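Local coordinates for serine-rich secreted cell wall anchored (LPXTG-motif ) protein (Lactobacillus reuteri ATCC 53608, PDB 5NXK), which probably mediates adhesion of the bacterium to its gut host, presenting a beta-solenoid binding region from the cell wall, at residues A54-N65 against T84-N95; D98-G109 against K122-N133. All blocks are in the same frame, centred on the assembly; numbering follows the deposited sequence.

Interaction 1 (A54-N65 against T84-N95)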
loop_
_atom_site.group_PDB
_atom_site.type_symbol
_atom_site.label_atom_id
_atom_site.label_comp_id
_atom_site.label_asym_id
_atom_site.label_seq_id
_atom_site.Cartn_x
_atom_site.Cartn_y
_atom_site.Cartn_z
ATOM N N ALA A 54 -5.162 -8.582 -13.675
ATOM C CA ALA A 54 -3.796 -9.020 -13.940
ATOM C C ALA A 54 -3.629 -10.469 -13.506
ATOM O O ALA A 54 -3.481 -10.768 -12.315
ATOM C CB ALA A 54 -2.793 -8.128 -13.221
ATOM N N LEU A 55 -3.680 -11.370 -14.482
ATOM C CA LEU A 55 -3.723 -12.797 -14.199
ATOM C C LEU A 55 -2.345 -13.411 -14.026
ATOM O O LEU A 55 -2.218 -14.510 -13.487
ATOM C CB LEU A 55 -4.474 -13.536 -15.297
ATOM C CG LEU A 55 -5.989 -13.369 -15.226
ATOM C CD1 LEU A 55 -6.646 -14.168 -16.335
ATOM C CD2 LEU A 55 -6.512 -13.787 -13.855
ATOM N N ASN A 56 -1.319 -12.722 -14.509
ATOM C CA ASN A 56 0.019 -13.284 -14.506
ATOM C C ASN A 56 0.760 -13.107 -13.182
ATOM O O ASN A 56 0.897 -11.990 -12.675
ATOM C CB ASN A 56 0.837 -12.665 -15.641
ATOM C CG ASN A 56 2.016 -13.525 -16.049
ATOM O OD1 ASN A 56 2.071 -14.717 -15.739
ATOM N ND2 ASN A 56 2.967 -12.923 -16.755
ATOM N N SER A 57 1.262 -14.221 -12.648
ATOM C CA SER A 57 2.073 -14.232 -11.426
ATOM C C SER A 57 3.302 -13.321 -11.538
ATOM O O SER A 57 3.895 -12.918 -10.533
ATOM C CB SER A 57 2.496 -15.668 -11.081
ATOM O OG SER A 57 3.432 -16.174 -12.020
ATOM N N ASP A 58 3.687 -13.015 -12.771
ATOM C CA ASP A 58 4.777 -12.080 -13.026
ATOM C C ASP A 58 4.444 -10.669 -12.552
ATOM O O ASP A 58 5.338 -9.906 -12.191
ATOM C CB ASP A 58 5.121 -12.052 -14.519
ATOM C CG ASP A 58 5.605 -13.393 -15.031
ATOM O OD1 ASP A 58 6.046 -14.222 -14.204
ATOM O OD2 ASP A 58 5.552 -13.614 -16.262
ATOM N N GLY A 59 3.162 -10.320 -12.582
ATOM C CA GLY A 59 2.722 -8.994 -12.181
ATOM C C GLY A 59 1.659 -8.407 -13.098
ATOM O O GLY A 59 1.243 -9.044 -14.063
ATOM N N GLY A 60 1.194 -7.203 -12.775
ATOM C CA GLY A 60 0.233 -6.492 -13.610
ATOM C C GLY A 60 0.947 -5.376 -14.349
ATOM O O GLY A 60 1.276 -5.485 -15.536
ATOM N N ILE A 61 1.174 -4.280 -13.644
ATOM C CA ILE A 61 2.034 -3.221 -14.152
ATOM C C ILE A 61 3.334 -3.220 -13.358
ATOM O O ILE A 61 3.313 -3.174 -12.131
ATOM C CB ILE A 61 1.351 -1.851 -14.061
ATOM C CG1 ILE A 61 0.110 -1.839 -14.945
ATOM C CG2 ILE A 61 2.324 -0.732 -14.440
ATOM C CD1 ILE A 61 -0.707 -0.577 -14.849
ATOM N N ILE A 62 4.461 -3.282 -14.060
ATOM C CA ILE A 62 5.760 -3.222 -13.420
ATOM C C ILE A 62 6.492 -1.935 -13.780
ATOM O O ILE A 62 6.819 -1.714 -14.934
ATOM C CB ILE A 62 6.642 -4.409 -13.823
ATOM C CG1 ILE A 62 5.882 -5.731 -13.639
ATOM C CG2 ILE A 62 7.971 -4.365 -13.060
ATOM C CD1 ILE A 62 6.679 -6.958 -14.012
ATOM N N LEU A 63 6.747 -1.100 -12.779
ATOM C CA LEU A 63 7.557 0.107 -12.934
ATOM C C LEU A 63 8.997 -0.342 -12.764
ATOM O O LEU A 63 9.340 -0.962 -11.755
ATOM C CB LEU A 63 7.181 1.166 -11.895
ATOM C CG LEU A 63 5.680 1.483 -11.760
ATOM C CD1 LEU A 63 5.432 2.605 -10.746
ATOM C CD2 LEU A 63 5.051 1.823 -13.104
ATOM N N ASN A 64 9.841 -0.082 -13.754
ATOM C CA ASN A 64 11.179 -0.660 -13.719
ATOM C C ASN A 64 12.259 0.197 -14.381
ATOM O O ASN A 64 13.125 -0.332 -15.078
ATOM C CB ASN A 64 11.137 -2.053 -14.363
ATOM C CG ASN A 64 12.190 -2.996 -13.799
ATOM O OD1 ASN A 64 12.989 -2.624 -12.935
ATOM N ND2 ASN A 64 12.174 -4.239 -14.268
ATOM N N ASN A 65 12.209 1.512 -14.169
ATOM C CA ASN A 65 13.287 2.380 -14.645
ATOM C C ASN A 65 14.609 1.934 -14.051
ATOM O O ASN A 65 14.689 1.572 -12.875
ATOM C CB ASN A 65 13.007 3.843 -14.300
ATOM C CG ASN A 65 12.062 4.493 -15.287
ATOM O OD1 ASN A 65 11.967 4.060 -16.432
ATOM N ND2 ASN A 65 11.365 5.538 -14.856
ATOM N N THR A 84 -3.176 -11.554 -9.141
ATOM C CA THR A 84 -2.812 -12.794 -8.463
ATOM C C THR A 84 -1.363 -12.758 -8.007
ATOM O O THR A 84 -0.957 -13.525 -7.128
ATOM C CB THR A 84 -3.002 -14.013 -9.378
ATOM O OG1 THR A 84 -2.169 -13.854 -10.529
ATOM C CG2 THR A 84 -4.452 -14.120 -9.826
ATOM N N SER A 85 -0.590 -11.858 -8.606
ATOM C CA SER A 85 0.841 -11.784 -8.342
ATOM C C SER A 85 1.155 -11.400 -6.911
ATOM O O SER A 85 0.549 -10.485 -6.351
ATOM C CB SER A 85 1.507 -10.779 -9.276
ATOM O OG SER A 85 2.895 -10.701 -8.996
ATOM N N LYS A 86 2.139 -12.081 -6.329
ATOM C CA LYS A 86 2.613 -11.694 -5.015
ATOM C C LYS A 86 3.321 -10.341 -5.079
ATOM O O LYS A 86 3.578 -9.729 -4.042
ATOM C CB LYS A 86 3.511 -12.788 -4.423
ATOM C CG LYS A 86 4.892 -12.944 -5.050
ATOM C CD LYS A 86 5.653 -14.027 -4.290
ATOM C CE LYS A 86 5.196 -15.411 -4.748
ATOM N NZ LYS A 86 6.052 -16.524 -4.255
ATOM N N TYR A 87 3.610 -9.865 -6.296
ATOM C CA TYR A 87 4.249 -8.552 -6.473
ATOM C C TYR A 87 3.262 -7.436 -6.834
ATOM O O TYR A 87 3.665 -6.382 -7.318
ATOM C CB TYR A 87 5.375 -8.632 -7.520
ATOM C CG TYR A 87 6.471 -9.569 -7.062
ATOM C CD1 TYR A 87 7.221 -9.261 -5.939
ATOM C CD2 TYR A 87 6.712 -10.785 -7.706
ATOM C CE1 TYR A 87 8.210 -10.109 -5.480
ATOM C CE2 TYR A 87 7.699 -11.647 -7.250
ATOM C CZ TYR A 87 8.443 -11.302 -6.136
ATOM O OH TYR A 87 9.431 -12.126 -5.655
ATOM N N GLY A 88 1.981 -7.668 -6.564
ATOM C CA GLY A 88 0.985 -6.607 -6.612
ATOM C C GLY A 88 0.438 -6.328 -7.991
ATOM O O GLY A 88 0.984 -6.816 -8.986
ATOM N N PHE A 89 -0.655 -5.564 -8.053
ATOM C CA PHE A 89 -1.139 -5.056 -9.325
ATOM C C PHE A 89 -0.103 -4.131 -9.894
ATOM O O PHE A 89 0.223 -4.206 -11.081
ATOM C CB PHE A 89 -2.469 -4.310 -9.199
ATOM C CG PHE A 89 -3.031 -3.882 -10.534
ATOM C CD1 PHE A 89 -3.723 -4.794 -11.337
ATOM C CD2 PHE A 89 -2.851 -2.590 -11.001
ATOM C CE1 PHE A 89 -4.226 -4.411 -12.587
ATOM C CE2 PHE A 89 -3.354 -2.200 -12.244
ATOM C CZ PHE A 89 -4.041 -3.109 -13.037
ATOM N N VAL A 90 0.396 -3.232 -9.048
ATOM C CA VAL A 90 1.574 -2.448 -9.399
ATOM C C VAL A 90 2.781 -2.887 -8.576
ATOM O O VAL A 90 2.726 -3.033 -7.338
ATOM C CB VAL A 90 1.383 -0.941 -9.203
ATOM C CG1 VAL A 90 2.573 -0.200 -9.824
ATOM C CG2 VAL A 90 0.083 -0.482 -9.848
ATOM N N ASN A 91 3.866 -3.095 -9.310
ATOM C CA ASN A 91 5.151 -3.489 -8.773
ATOM C C ASN A 91 6.081 -2.317 -9.003
ATOM O O ASN A 91 6.484 -2.055 -10.126
ATOM C CB ASN A 91 5.658 -4.763 -9.466
ATOM C CG ASN A 91 7.087 -5.128 -9.085
ATOM O OD1 ASN A 91 7.794 -4.358 -8.436
ATOM N ND2 ASN A 91 7.518 -6.321 -9.497
ATOM N N MET A 92 6.414 -1.627 -7.920
ATOM C CA MET A 92 7.176 -0.386 -7.940
ATOM C C MET A 92 8.644 -0.747 -7.861
ATOM O O MET A 92 9.253 -0.690 -6.791
ATOM C CB MET A 92 6.750 0.496 -6.758
ATOM C CG MET A 92 5.253 0.832 -6.797
ATOM S SD MET A 92 4.619 1.693 -5.319
ATOM C CE MET A 92 5.309 3.312 -5.604
ATOM N N SER A 93 9.202 -1.152 -8.997
ATOM C CA SER A 93 10.556 -1.689 -9.021
ATOM C C SER A 93 11.589 -0.785 -9.704
ATOM O O SER A 93 12.657 -1.257 -10.083
ATOM C CB SER A 93 10.548 -3.060 -9.713
ATOM O OG SER A 93 10.206 -4.093 -8.804
ATOM N N SER A 94 11.294 0.500 -9.870
ATOM C CA SER A 94 12.321 1.398 -10.412
ATOM C C SER A 94 13.460 1.584 -9.436
ATOM O O SER A 94 13.278 1.457 -8.226
ATOM C CB SER A 94 11.743 2.764 -10.762
ATOM O OG SER A 94 10.675 2.632 -11.681
ATOM N N ASN A 95 14.643 1.885 -9.956
ATOM C CA ASN A 95 15.749 2.245 -9.082
ATOM C C ASN A 95 15.544 3.636 -8.475
ATOM O O ASN A 95 16.049 3.920 -7.390
ATOM C CB ASN A 95 17.076 2.113 -9.825
ATOM C CG ASN A 95 17.548 0.662 -9.891
ATOM O OD1 ASN A 95 17.290 -0.127 -8.971
ATOM N ND2 ASN A 95 18.214 0.295 -10.984
HETATM O O HOH W 1 -1.109 -10.366 -11.071
HETATM O O HOH W 2 3.386 -14.224 -7.817
HETATM O O HOH W 3 3.110 -6.235 -10.785
#

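Interaction 2 (D98-G109 against K122-N133)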
loop_
_atom_site.group_PDB
_atom_site.type_symbol
_atom_site.label_atom_id
_atom_site.label_comp_id
_atom_site.label_asym_id
_atom_site.label_seq_id
_atom_site.Cartn_x
_atom_site.Cartn_y
_atom_site.Cartn_z
ATOM N N ASP A 98 9.188 6.109 -7.659
ATOM C CA ASP A 98 7.880 5.662 -8.150
ATOM C C ASP A 98 6.813 6.174 -7.196
ATOM O O ASP A 98 6.925 6.000 -5.978
ATOM C CB ASP A 98 7.754 4.138 -8.199
ATOM C CG ASP A 98 8.666 3.495 -9.210
ATOM O OD1 ASP A 98 8.831 4.048 -10.315
ATOM O OD2 ASP A 98 9.212 2.424 -8.882
ATOM N N THR A 99 5.774 6.770 -7.752
ATOM C CA THR A 99 4.628 7.215 -6.983
ATOM C C THR A 99 3.374 6.654 -7.641
ATOM O O THR A 99 3.197 6.812 -8.842
ATOM C CB THR A 99 4.576 8.745 -6.915
ATOM O OG1 THR A 99 5.765 9.220 -6.259
ATOM C CG2 THR A 99 3.347 9.211 -6.140
ATOM N N VAL A 100 2.542 5.962 -6.860
ATOM C CA VAL A 100 1.297 5.383 -7.345
ATOM C C VAL A 100 0.138 6.026 -6.585
ATOM O O VAL A 100 0.166 6.171 -5.344
ATOM C CB VAL A 100 1.255 3.844 -7.157
ATOM C CG1 VAL A 100 -0.115 3.291 -7.542
ATOM C CG2 VAL A 100 2.380 3.158 -7.958
ATOM N N THR A 101 -0.881 6.431 -7.324
ATOM C CA THR A 101 -2.062 7.026 -6.730
ATOM C C THR A 101 -3.291 6.247 -7.154
ATOM O O THR A 101 -3.534 6.066 -8.347
ATOM C CB THR A 101 -2.200 8.501 -7.142
ATOM O OG1 THR A 101 -1.076 9.220 -6.644
ATOM C CG2 THR A 101 -3.484 9.118 -6.578
ATOM N N TYR A 102 -4.042 5.757 -6.174
ATOM C CA TYR A 102 -5.334 5.127 -6.421
ATOM C C TYR A 102 -6.422 6.095 -6.005
ATOM O O TYR A 102 -6.492 6.482 -4.843
ATOM C CB TYR A 102 -5.499 3.831 -5.626
ATOM C CG TYR A 102 -4.781 2.603 -6.147
ATOM C CD1 TYR A 102 -4.042 2.629 -7.325
ATOM C CD2 TYR A 102 -4.849 1.405 -5.440
ATOM C CE1 TYR A 102 -3.397 1.476 -7.794
ATOM C CE2 TYR A 102 -4.214 0.266 -5.889
ATOM C CZ TYR A 102 -3.488 0.308 -7.067
ATOM O OH TYR A 102 -2.858 -0.837 -7.489
ATOM N N LYS A 103 -7.273 6.493 -6.937
ATOM C CA LYS A 103 -8.377 7.372 -6.592
ATOM C C LYS A 103 -9.713 6.718 -6.951
ATOM O O LYS A 103 -9.916 6.310 -8.096
ATOM C CB LYS A 103 -8.220 8.717 -7.284
ATOM C CG LYS A 103 -9.408 9.651 -7.082
ATOM C CD LYS A 103 -9.188 10.981 -7.807
ATOM C CE LYS A 103 -10.346 11.964 -7.576
ATOM N NZ LYS A 103 -9.966 13.345 -8.024
ATOM N N ASP A 104 -10.600 6.573 -5.968
ATOM C CA ASP A 104 -11.877 5.882 -6.175
ATOM C C ASP A 104 -11.654 4.506 -6.792
ATOM O O ASP A 104 -12.321 4.103 -7.735
ATOM C CB ASP A 104 -12.814 6.731 -7.042
ATOM C CG ASP A 104 -13.187 8.046 -6.365
ATOM O OD1 ASP A 104 -13.421 8.033 -5.139
ATOM O OD2 ASP A 104 -13.233 9.093 -7.041
ATOM N N VAL A 105 -10.714 3.778 -6.213
ATOM C CA VAL A 105 -10.358 2.462 -6.700
ATOM C C VAL A 105 -10.892 1.388 -5.759
ATOM O O VAL A 105 -10.935 1.583 -4.544
ATOM C CB VAL A 105 -8.829 2.339 -6.842
ATOM C CG1 VAL A 105 -8.375 0.882 -6.840
ATOM C CG2 VAL A 105 -8.353 3.074 -8.097
ATOM N N THR A 106 -11.328 0.272 -6.332
ATOM C CA THR A 106 -11.614 -0.929 -5.572
ATOM C C THR A 106 -10.611 -1.989 -6.005
ATOM O O THR A 106 -10.440 -2.198 -7.193
ATOM C CB THR A 106 -13.074 -1.400 -5.809
ATOM O OG1 THR A 106 -13.969 -0.347 -5.435
ATOM C CG2 THR A 106 -13.399 -2.634 -4.987
ATOM N N ALA A 107 -9.940 -2.659 -5.071
ATOM C CA ALA A 107 -8.902 -3.605 -5.472
ATOM C C ALA A 107 -9.019 -4.947 -4.777
ATOM O O ALA A 107 -9.397 -5.027 -3.599
ATOM C CB ALA A 107 -7.502 -3.012 -5.210
ATOM N N TYR A 108 -8.645 -5.994 -5.501
ATOM C CA TYR A 108 -8.617 -7.336 -4.948
ATOM C C TYR A 108 -7.286 -7.981 -5.282
ATOM O O TYR A 108 -6.846 -7.932 -6.425
ATOM C CB TYR A 108 -9.777 -8.181 -5.505
ATOM C CG TYR A 108 -11.145 -7.611 -5.187
ATOM C CD1 TYR A 108 -11.721 -6.637 -6.000
ATOM C CD2 TYR A 108 -11.856 -8.042 -4.070
ATOM C CE1 TYR A 108 -12.956 -6.110 -5.712
ATOM C CE2 TYR A 108 -13.097 -7.514 -3.769
ATOM C CZ TYR A 108 -13.641 -6.544 -4.596
ATOM O OH TYR A 108 -14.873 -6.011 -4.304
ATOM N N GLY A 109 -6.658 -8.612 -4.296
ATOM C CA GLY A 109 -5.393 -9.289 -4.527
ATOM C C GLY A 109 -4.931 -9.915 -3.236
ATOM O O GLY A 109 -5.589 -9.756 -2.211
ATOM N N LYS A 122 9.407 5.308 -2.635
ATOM C CA LYS A 122 8.191 4.632 -3.087
ATOM C C LYS A 122 6.974 5.101 -2.294
ATOM O O LYS A 122 6.902 4.915 -1.069
ATOM C CB LYS A 122 8.332 3.115 -2.960
ATOM C CG LYS A 122 9.635 2.572 -3.521
ATOM C CD LYS A 122 9.772 2.920 -5.000
ATOM C CE LYS A 122 10.897 2.099 -5.665
ATOM N NZ LYS A 122 11.191 2.613 -7.036
ATOM N N THR A 123 6.020 5.677 -3.016
ATOM C CA THR A 123 4.847 6.290 -2.423
ATOM C C THR A 123 3.546 5.749 -3.020
ATOM O O THR A 123 3.391 5.684 -4.241
ATOM C CB THR A 123 4.883 7.832 -2.614
ATOM O OG1 THR A 123 6.115 8.353 -2.088
ATOM C CG2 THR A 123 3.714 8.494 -1.905
ATOM N N LEU A 124 2.606 5.395 -2.148
ATOM C CA LEU A 124 1.249 5.054 -2.555
ATOM C C LEU A 124 0.273 6.055 -1.965
ATOM O O LEU A 124 0.142 6.170 -0.741
ATOM C CB LEU A 124 0.879 3.639 -2.107
ATOM C CG LEU A 124 -0.579 3.208 -2.332
ATOM C CD1 LEU A 124 -0.884 3.127 -3.837
ATOM C CD2 LEU A 124 -0.849 1.867 -1.664
ATOM N N ASN A 125 -0.423 6.780 -2.831
ATOM C CA ASN A 125 -1.446 7.705 -2.365
ATOM C C ASN A 125 -2.818 7.066 -2.558
ATOM O O ASN A 125 -3.092 6.467 -3.601
ATOM C CB ASN A 125 -1.359 9.042 -3.106
ATOM C CG ASN A 125 -0.043 9.743 -2.871
ATOM O OD1 ASN A 125 0.361 9.954 -1.731
ATOM N ND2 ASN A 125 0.646 10.097 -3.951
ATOM N N LEU A 126 -3.665 7.170 -1.538
ATOM C CA LEU A 126 -4.988 6.581 -1.573
ATOM C C LEU A 126 -5.994 7.713 -1.444
ATOM O O LEU A 126 -6.034 8.407 -0.424
ATOM C CB LEU A 126 -5.164 5.538 -0.457
ATOM C CG LEU A 126 -4.165 4.378 -0.503
ATOM C CD1 LEU A 126 -4.373 3.436 0.678
ATOM C CD2 LEU A 126 -4.270 3.622 -1.841
ATOM N N VAL A 127 -6.813 7.898 -2.480
ATOM C CA VAL A 127 -7.609 9.122 -2.611
ATOM C C VAL A 127 -9.093 8.787 -2.816
ATOM O O VAL A 127 -9.433 7.735 -3.369
ATOM C CB VAL A 127 -7.093 9.998 -3.797
ATOM C CG1 VAL A 127 -7.803 11.351 -3.833
ATOM C CG2 VAL A 127 -5.581 10.212 -3.708
ATOM N N GLY A 128 -9.966 9.685 -2.368
ATOM C CA GLY A 128 -11.406 9.505 -2.489
ATOM C C GLY A 128 -11.899 8.270 -1.758
ATOM O O GLY A 128 -11.393 7.923 -0.683
ATOM N N ASN A 129 -12.893 7.603 -2.336
ATOM C CA ASN A 129 -13.481 6.433 -1.709
ATOM C C ASN A 129 -12.823 5.177 -2.236
ATOM O O ASN A 129 -13.217 4.638 -3.265
ATOM C CB ASN A 129 -14.992 6.409 -1.926
ATOM C CG ASN A 129 -15.671 7.599 -1.285
ATOM O OD1 ASN A 129 -15.354 7.967 -0.159
ATOM N ND2 ASN A 129 -16.605 8.210 -1.997
ATOM N N THR A 130 -11.789 4.733 -1.535
ATOM C CA THR A 130 -10.974 3.640 -2.040
ATOM C C THR A 130 -11.019 2.458 -1.076
ATOM O O THR A 130 -10.854 2.608 0.148
ATOM C CB THR A 130 -9.505 4.107 -2.281
ATOM O OG1 THR A 130 -9.468 5.013 -3.389
ATOM C CG2 THR A 130 -8.577 2.927 -2.579
ATOM N N THR A 131 -11.270 1.285 -1.641
ATOM C CA THR A 131 -11.395 0.066 -0.873
ATOM C C THR A 131 -10.437 -0.974 -1.413
ATOM O O THR A 131 -10.456 -1.311 -2.601
ATOM C CB THR A 131 -12.835 -0.481 -0.915
ATOM O OG1 THR A 131 -13.728 0.527 -0.427
ATOM C CG2 THR A 131 -12.969 -1.725 -0.037
ATOM N N LEU A 132 -9.593 -1.471 -0.525
ATOM C CA LEU A 132 -8.579 -2.447 -0.874
ATOM C C LEU A 132 -8.891 -3.780 -0.200
ATOM O O LEU A 132 -9.134 -3.815 1.011
ATOM C CB LEU A 132 -7.203 -1.929 -0.449
ATOM C CG LEU A 132 -6.870 -0.502 -0.919
ATOM C CD1 LEU A 132 -5.527 -0.089 -0.370
ATOM C CD2 LEU A 132 -6.847 -0.414 -2.444
ATOM N N ASN A 133 -8.885 -4.871 -0.963
ATOM C CA ASN A 133 -9.246 -6.165 -0.403
ATOM C C ASN A 133 -8.130 -7.190 -0.563
ATOM O O ASN A 133 -7.774 -7.560 -1.674
ATOM C CB ASN A 133 -10.532 -6.681 -1.057
ATOM C CG ASN A 133 -11.702 -5.732 -0.859
ATOM O OD1 ASN A 133 -12.360 -5.738 0.188
ATOM N ND2 ASN A 133 -11.942 -4.879 -1.851
HETATM O O HOH W 4 7.574 8.521 -4.399
HETATM O O HOH W 5 -14.655 -4.156 -2.201
#

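Interaction 1 (A54-N65 against T84-N95)
Leu63 meets Val90 at a slant on the buried side of two neighbouring parallel strands, 61-63 and 90-92, with its CG 4.0 Å from Val90 CG1. Branched and aliphatic side chains suit this inward face, where Val90 also meets Val100 and Tyr102 of the next strand in the chain. Further along, the Phe89 ring fills the space beside the strands: its CD1 rests 3.9 Å from Ala54 CB, and CE2 lies 4.1 Å from Ile61 CD1. The ring gets there because CG stands opposite the backbone N (chi1 -175°), which brings its end back toward 54-65 although the CB bond points away. The methyl of Ala54 is small enough to sit close against the ring. Backbone bonds zip the strands together, the first from Ile61 N to Phe89 O at 2.7 Å and nearly straight (169°). Such in-register stacking of successive coils, every strand parallel to the one before, is the hallmark of a beta-solenoid, here of the pectate lyase-like class, whose coils are right-handed. On the other face the CG2 methyl of Ile62 lies alongside the Asn91 amide, 4.1 Å from ND2, and Asn91 also packs on Trp114 of strand 113-115.

Toward the turns 56-59 and 85-88 the contact becomes polar and wetter. Ser85 OG donates to Ser57 O at 2.9 Å, approaching from above the carbonyl plane, and accepts from Tyr87 N in an ST turn, so one serine hydroxyl ties the two turns together. Thr84 OG1 makes only a weak bond to Leu55 O. Water bridges Ala54 O and Asn56 O to Ser85 N, and a second joins Ser57 O to Lys86 N. Gly59, with phi 138°, adopts a backbone shape that calls for glycine, while Ser57 and Asp58 lie exposed, the latter poorly ordered.

Interaction 2 (D98-G109 against K122-N133)
Tyr102 and Leu132 meet in the interior where the coil turns from one sheet to the next: Leu132 CD2 comes to the ring's edge, 4.0 Å from CD2 of Tyr102, and the same methyl touches Ala107 CB. Leu126 CD2 packs on Tyr102 CB, and Val100 CG1 lies 3.8 Å from Leu124 CD1, the two side chains crossing at a slant. Bulky hydrocarbon suits this inward face of a parallel beta-solenoid, whose strands 98-102 and 122-127 belong to one wall and 105-109 and 129-133 to another.

At the corner the register slips by one residue, and polar groups take over. Asp104 OD1 receives Asn129 N at 2.9 Å; Gly128 CA lies 3.6 Å from Asp104 OD1 too, and its positive phi suits glycine. Thr130 OG1 donates to Val127 O, which Asp104 N approaches from the opposite face of the carbonyl plane.

The outward face is rich in threonine and asparagine. Asn125 ND2 gives a weak bond to Thr101 OG1, while its OD1 accepts from Asn170 in the following coil. Asn133, with CG opposite its carbonyl carbon (chi1 -59°), sends ND2 to Ala107 O at 3.1 Å and over one face of the Tyr108 ring; its OD1 pairs with Asn180. At the start of the strands, on the inward face, Lys122 bends at chi2 to bring NZ 2.7 Å from Asp98 OD2, 59° out of the carboxylate plane. Ser94 O and Gly96 O also take bonds from NZ, and Ser94 OG bonds Asp98 OD1; both partners thus have further polar neighbours, consistent with a buried pair that stays charged.

From the N terminus, the chain leaves strand 51-54, passes through strand 61-63, then runs along strands 71-77 and 79-83 before 84-95 returns to lie beside 54-65, so interaction 1 closes one coil of the solenoid. Only two residues later 98-109 begins, and a shorter excursion through strand 113-115 brings back 122-133, closing the next coil as interaction 2. The two loops follow in series and neither encloses the other. Interaction 1 runs from the end of the ten-strand sheet, across the turn, into the five-strand one; interaction 2 joins strands of the two longer sheets. They touch directly where Lys122 reaches back to Ser94 and Met92 CE packs on the backbone oxygens of Asp98 and Thr123.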